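Local coordinates for endoglucanase (Fervidobacterium pennivorans DSM 9078, PDB 6KDD), which probably hydrolyses beta-1,4-glucosidic bonds within cellulose-like glucans, as glycosyl hydrolase family 5 endoglucanases do, at residues 26-31 with 291-296; 188-193 with 246-251. All coordinates share one frame; numbering follows the deposited sequence.

Interaction 1. Residues 26-31 with 291-296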
loop_
_atom_site.group_PDB
_atom_site.type_symbol
_atom_site.label_atom_id
_atom_site.label_comp_id
_atom_site.label_asym_id
_atom_site.label_seq_id
_atom_site.Cartn_x
_atom_site.Cartn_y
_atom_site.Cartn_z
ATOM N N ILE A 26 0.211 3.618 -7.240
ATOM C CA ILE A 26 0.448 3.408 -8.673
ATOM C C ILE A 26 0.639 1.918 -8.894
ATOM O O ILE A 26 1.766 1.448 -8.780
ATOM C CB ILE A 26 1.720 4.144 -9.152
ATOM C CG1 ILE A 26 1.849 5.555 -8.568
ATOM C CG2 ILE A 26 1.858 4.073 -10.682
ATOM C CD1 ILE A 26 0.647 6.401 -8.777
ATOM N N GLY A 27 -0.457 1.197 -9.168
ATOM C CA GLY A 27 -0.411 -0.254 -9.226
ATOM C C GLY A 27 -0.352 -0.769 -10.670
ATOM O O GLY A 27 -0.509 0.011 -11.652
ATOM N N ASN A 28 -0.123 -2.100 -10.784
ATOM C CA ASN A 28 0.003 -2.774 -12.080
ATOM C C ASN A 28 1.232 -2.295 -12.845
ATOM O O ASN A 28 1.263 -2.369 -14.081
ATOM C CB ASN A 28 -1.266 -2.653 -12.943
ATOM C CG ASN A 28 -2.354 -3.586 -12.454
ATOM O OD1 ASN A 28 -2.716 -3.562 -11.277
ATOM N ND2 ASN A 28 -2.914 -4.386 -13.345
ATOM N N ALA A 29 2.255 -1.841 -12.100
ATOM C CA ALA A 29 3.407 -1.194 -12.703
ATOM C C ALA A 29 4.673 -1.919 -12.227
ATOM O O ALA A 29 5.014 -2.986 -12.780
ATOM C CB ALA A 29 3.363 0.300 -12.372
ATOM N N LEU A 30 5.314 -1.434 -11.136
ATOM C CA LEU A 30 6.649 -1.943 -10.815
ATOM C C LEU A 30 6.581 -3.202 -9.958
ATOM O O LEU A 30 7.634 -3.804 -9.721
ATOM C CB LEU A 30 7.518 -0.893 -10.080
ATOM C CG LEU A 30 8.018 0.275 -10.962
ATOM C CD1 LEU A 30 8.547 1.387 -10.085
ATOM C CD2 LEU A 30 9.151 -0.230 -11.870
ATOM N N GLU A 31 5.371 -3.623 -9.531
ATOM C CA GLU A 31 5.238 -4.847 -8.742
ATOM C C GLU A 31 4.890 -6.047 -9.634
ATOM O O GLU A 31 4.684 -7.163 -9.126
ATOM C CB GLU A 31 4.226 -4.632 -7.598
ATOM C CG GLU A 31 2.740 -4.749 -8.004
ATOM C CD GLU A 31 2.088 -3.615 -8.787
ATOM O OE1 GLU A 31 2.821 -2.823 -9.444
ATOM O OE2 GLU A 31 0.824 -3.498 -8.713
ATOM N N ALA A 291 -4.509 5.295 0.968
ATOM C CA ALA A 291 -4.075 5.245 -0.423
ATOM C C ALA A 291 -5.025 4.342 -1.196
ATOM O O ALA A 291 -5.161 3.137 -0.930
ATOM C CB ALA A 291 -2.641 4.799 -0.557
ATOM N N TYR A 292 -5.700 4.971 -2.154
ATOM C CA TYR A 292 -6.664 4.279 -2.974
ATOM C C TYR A 292 -5.962 3.246 -3.864
ATOM O O TYR A 292 -4.889 3.528 -4.394
ATOM C CB TYR A 292 -7.438 5.299 -3.803
ATOM C CG TYR A 292 -8.412 4.633 -4.744
ATOM C CD1 TYR A 292 -9.569 4.033 -4.244
ATOM C CD2 TYR A 292 -8.156 4.559 -6.113
ATOM C CE1 TYR A 292 -10.441 3.355 -5.093
ATOM C CE2 TYR A 292 -9.061 3.947 -6.979
ATOM C CZ TYR A 292 -10.180 3.320 -6.453
ATOM O OH TYR A 292 -11.050 2.672 -7.275
ATOM N N TRP A 293 -6.610 2.089 -4.072
ATOM C CA TRP A 293 -6.153 1.105 -5.062
ATOM C C TRP A 293 -7.104 1.115 -6.254
ATOM O O TRP A 293 -8.243 0.680 -6.098
ATOM C CB TRP A 293 -6.141 -0.323 -4.480
ATOM C CG TRP A 293 -5.552 -1.306 -5.458
ATOM C CD1 TRP A 293 -6.216 -2.102 -6.362
ATOM C CD2 TRP A 293 -4.147 -1.570 -5.641
ATOM N NE1 TRP A 293 -5.306 -2.876 -7.060
ATOM C CE2 TRP A 293 -4.036 -2.584 -6.629
ATOM C CE3 TRP A 293 -2.975 -1.086 -5.028
ATOM C CZ2 TRP A 293 -2.790 -3.045 -7.082
ATOM C CZ3 TRP A 293 -1.747 -1.585 -5.434
ATOM C CH2 TRP A 293 -1.657 -2.523 -6.476
ATOM N N GLU A 294 -6.678 1.583 -7.442
ATOM C CA GLU A 294 -5.371 2.188 -7.712
ATOM C C GLU A 294 -5.560 3.256 -8.791
ATOM O O GLU A 294 -6.709 3.558 -9.171
ATOM C CB GLU A 294 -4.292 1.147 -8.045
ATOM C CG GLU A 294 -4.815 -0.069 -8.807
ATOM C CD GLU A 294 -5.360 0.158 -10.205
ATOM O OE1 GLU A 294 -5.018 1.191 -10.853
ATOM O OE2 GLU A 294 -6.128 -0.712 -10.658
ATOM N N PHE A 295 -4.450 3.858 -9.256
ATOM C CA PHE A 295 -4.498 5.068 -10.067
ATOM C C PHE A 295 -5.151 4.851 -11.436
ATOM O O PHE A 295 -6.131 5.544 -11.739
ATOM C CB PHE A 295 -3.091 5.642 -10.234
ATOM C CG PHE A 295 -2.962 6.769 -11.233
ATOM C CD1 PHE A 295 -3.657 7.968 -11.036
ATOM C CD2 PHE A 295 -2.069 6.673 -12.303
ATOM C CE1 PHE A 295 -3.503 9.022 -11.932
ATOM C CE2 PHE A 295 -1.942 7.708 -13.218
ATOM C CZ PHE A 295 -2.667 8.882 -13.036
ATOM N N CYS A 296 -4.618 3.929 -12.277
ATOM C CA CYS A 296 -5.116 3.869 -13.652
ATOM C C CYS A 296 -5.348 2.480 -14.263
ATOM O O CYS A 296 -5.515 2.397 -15.496
ATOM C CB CYS A 296 -4.192 4.613 -14.614
ATOM S SG CYS A 296 -2.471 4.014 -14.591
HETATM O O HOH W 1 -2.275 2.103 -11.048
HETATM O O HOH W 2 -5.229 -3.256 -10.349
#
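Glu31 meets the Trp293 indole at its edge, OE2 standing 3.5 Å from CH2 near the ring plane, with carboxylate and ring planes 83° apart. One face of the indole carries Glu294 CG, toward the rim; Gly27 CA comes in obliquely, 3.8 Å from CH2, where a beta carbon on this glycine would run into the ring. With CG between the backbone N and carbonyl carbon (chi1 81°) and a bend at chi2, Glu31 folds back on its own loop, taking Asn28 N on OE2 at 2.7 Å and Ala29 N on OE1 at 2.9 Å. A glutamine here would probably leave one of these amides facing an NH2 and free the loop's turn to shift against Trp293. Two waters bridge the segments: one accepts from Gly27 N and Cys296 N, the other donates to Asn28 OD1 and Glu294 OE2, both at 2.7 Å. Asn28 ND2 binds Trp38 O, and Ala297 N and Phe299 N hold the Glu294 carboxylate. Ile26 CD1 lies 4.1 Å from Phe295 CB. The non-proline cis peptide between Trp293 and Glu294, near the end of the last TIM-barrel strand, is as in family 5 glycosidases, where such a tryptophan lines the substrate cleft; Trp293 probably does so here.

Interaction 2. Residues 188-193 with 246-251; sequences RSLKLV and SDWAKQ
The Arg188 side chain runs antiparallel alongside that of Trp248. The nearest approaches come from the arginine's backbone and first methylenes: CA sits 3.7 Å from Trp248 NE1, CG lies 3.9 Å from CD1, and the backbone N stands over one indole face, offset toward its rim. Farther along, the guanidinium turns its edge to Trp248, NE 3.9 Å from CB, its plane 30° from that of the indole; NE is buried there without a polar partner. Leu192 faces the indole's benzo end, CD1 3.9 Å from CH2, while Leu190 O lies at the ring edge and Leu190 CD2 is 4.2 Å from CH2. Trp248 reaches them because its CG is anti to the backbone N (chi1 176°), sending the ring outward from helix 232-252. This is outer-layer packing of a TIM barrel: the helix lies against the barrel, and Trp248 also touches Val200 and Ile256 on the adjacent parallel strands 198-204 and 256-261. Leu190 and Leu192 rest on Val200 as well. The Arg188 guanidinium makes a cation-pi contact with Tyr244, one turn before Trp248 on helix 232-252; Asp247 OD2 is 5.3 Å from Arg188 NH2 and forms its salt bridge with Lys243. Asn155 and Tyr158 of helix 151-168 hydrogen-bond to backbone atoms of Ser189 and Lys191.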
loop_
_atom_site.group_PDB
_atom_site.type_symbol
_atom_site.label_atom_id
_atom_site.label_comp_id
_atom_site.label_asym_id
_atom_site.label_seq_id
_atom_site.Cartn_x
_atom_site.Cartn_y
_atom_site.Cartn_z
ATOM N N ARG A 188 -4.731 -6.737 15.503
ATOM C CA ARG A 188 -4.596 -7.217 16.873
ATOM C C ARG A 188 -3.533 -8.311 16.974
ATOM O O ARG A 188 -2.970 -8.522 18.048
ATOM C CB ARG A 188 -5.934 -7.720 17.427
ATOM C CG ARG A 188 -6.997 -6.642 17.562
ATOM C CD ARG A 188 -7.576 -6.512 18.959
ATOM N NE ARG A 188 -8.421 -5.334 18.873
ATOM C CZ ARG A 188 -9.726 -5.296 19.114
ATOM N NH1 ARG A 188 -10.366 -6.383 19.518
ATOM N NH2 ARG A 188 -10.378 -4.156 18.962
ATOM N N SER A 189 -3.197 -8.983 15.866
ATOM C CA SER A 189 -2.200 -10.039 15.979
ATOM C C SER A 189 -0.766 -9.554 15.690
ATOM O O SER A 189 0.187 -10.337 15.580
ATOM C CB SER A 189 -2.619 -11.271 15.224
ATOM O OG SER A 189 -2.011 -11.313 13.957
ATOM N N LEU A 190 -0.577 -8.234 15.657
ATOM C CA LEU A 190 0.735 -7.667 15.363
ATOM C C LEU A 190 1.454 -7.354 16.679
ATOM O O LEU A 190 0.890 -6.696 17.542
ATOM C CB LEU A 190 0.441 -6.399 14.556
ATOM C CG LEU A 190 1.520 -5.802 13.665
ATOM C CD1 LEU A 190 2.102 -6.792 12.673
ATOM C CD2 LEU A 190 0.935 -4.580 12.969
ATOM N N LYS A 191 2.693 -7.831 16.839
ATOM C CA LYS A 191 3.531 -7.424 17.961
ATOM C C LYS A 191 4.397 -6.208 17.612
ATOM O O LYS A 191 5.371 -6.323 16.883
ATOM C CB LYS A 191 4.403 -8.602 18.409
ATOM C CG LYS A 191 4.929 -8.493 19.836
ATOM C CD LYS A 191 5.842 -9.634 20.242
ATOM C CE LYS A 191 5.176 -10.993 20.165
ATOM N NZ LYS A 191 6.143 -12.051 19.781
ATOM N N LEU A 192 4.062 -5.039 18.171
ATOM C CA LEU A 192 4.756 -3.793 17.874
ATOM C C LEU A 192 6.099 -3.721 18.601
ATOM O O LEU A 192 6.193 -4.041 19.778
ATOM C CB LEU A 192 3.875 -2.607 18.287
ATOM C CG LEU A 192 2.588 -2.433 17.483
ATOM C CD1 LEU A 192 1.747 -1.298 18.053
ATOM C CD2 LEU A 192 2.888 -2.176 16.016
ATOM N N VAL A 193 7.135 -3.247 17.899
ATOM C CA VAL A 193 8.436 -2.981 18.500
ATOM C C VAL A 193 8.386 -1.599 19.148
ATOM O O VAL A 193 7.438 -0.835 18.950
ATOM C CB VAL A 193 9.565 -3.054 17.450
ATOM C CG1 VAL A 193 9.724 -4.437 16.856
ATOM C CG2 VAL A 193 9.358 -2.040 16.343
ATOM N N SER A 246 -9.084 1.359 15.083
ATOM C CA SER A 246 -8.864 2.603 15.809
ATOM C C SER A 246 -8.627 2.322 17.291
ATOM O O SER A 246 -7.690 2.861 17.892
ATOM C CB SER A 246 -10.051 3.494 15.631
ATOM O OG SER A 246 -9.886 4.701 16.366
ATOM N N ASP A 247 -9.513 1.497 17.870
ATOM C CA ASP A 247 -9.459 1.144 19.280
ATOM C C ASP A 247 -8.095 0.544 19.598
ATOM O O ASP A 247 -7.462 0.944 20.571
ATOM C CB ASP A 247 -10.648 0.267 19.730
ATOM C CG ASP A 247 -11.948 1.043 19.850
ATOM O OD1 ASP A 247 -11.883 2.287 19.965
ATOM O OD2 ASP A 247 -13.023 0.418 19.766
ATOM N N TRP A 248 -7.658 -0.402 18.764
ATOM C CA TRP A 248 -6.354 -1.031 18.917
ATOM C C TRP A 248 -5.210 -0.021 18.739
ATOM O O TRP A 248 -4.216 -0.059 19.476
ATOM C CB TRP A 248 -6.230 -2.191 17.933
ATOM C CG TRP A 248 -4.884 -2.849 17.937
ATOM C CD1 TRP A 248 -4.466 -3.878 18.729
ATOM C CD2 TRP A 248 -3.759 -2.509 17.101
ATOM N NE1 TRP A 248 -3.174 -4.231 18.424
ATOM C CE2 TRP A 248 -2.709 -3.393 17.438
ATOM C CE3 TRP A 248 -3.554 -1.572 16.079
ATOM C CZ2 TRP A 248 -1.461 -3.338 16.819
ATOM C CZ3 TRP A 248 -2.317 -1.516 15.476
ATOM C CH2 TRP A 248 -1.289 -2.395 15.831
ATOM N N ALA A 249 -5.332 0.868 17.742
ATOM C CA ALA A 249 -4.247 1.801 17.451
ATOM C C ALA A 249 -4.105 2.835 18.572
ATOM O O ALA A 249 -3.003 3.231 18.911
ATOM C CB ALA A 249 -4.443 2.476 16.112
ATOM N N LYS A 250 -5.234 3.312 19.104
ATOM C CA LYS A 250 -5.218 4.262 20.203
ATOM C C LYS A 250 -4.570 3.618 21.429
ATOM O O LYS A 250 -3.729 4.237 22.081
ATOM C CB LYS A 250 -6.639 4.764 20.457
ATOM C CG LYS A 250 -7.154 5.724 19.395
ATOM C CD LYS A 250 -8.472 6.335 19.760
ATOM C CE LYS A 250 -8.868 7.436 18.810
ATOM N NZ LYS A 250 -10.337 7.643 18.843
ATOM N N GLN A 251 -4.912 2.354 21.700
ATOM C CA GLN A 251 -4.355 1.669 22.863
ATOM C C GLN A 251 -2.852 1.442 22.699
ATOM O O GLN A 251 -2.129 1.410 23.684
ATOM C CB GLN A 251 -5.165 0.428 23.258
ATOM C CG GLN A 251 -4.450 -0.910 23.093
ATOM C CD GLN A 251 -5.425 -2.065 22.992
ATOM O OE1 GLN A 251 -6.634 -1.906 23.169
ATOM N NE2 GLN A 251 -4.909 -3.246 22.686
#

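In the fold
Both interactions belong to the same eight-stranded parallel barrel but sit near different ends of it, their centres 27 Å apart and nearest atoms about 15 Å apart. Interaction 1 joins the chain leaving strand 22-25 to the chain at the end of strand 289-292, the first and last strands, which are neighbours where the barrel closes. Interaction 2 lies where chain enters strands 198-204 and 256-261, pairing the approach to one with the helix before the other. In sequence, 188-193 and 246-251 both fall between 26-31 and 291-296. Interaction 1 thus shapes the C-terminal strand ends, where TIM-barrel active sites lie, while interaction 2 packs the outer layer near the N-terminal ends.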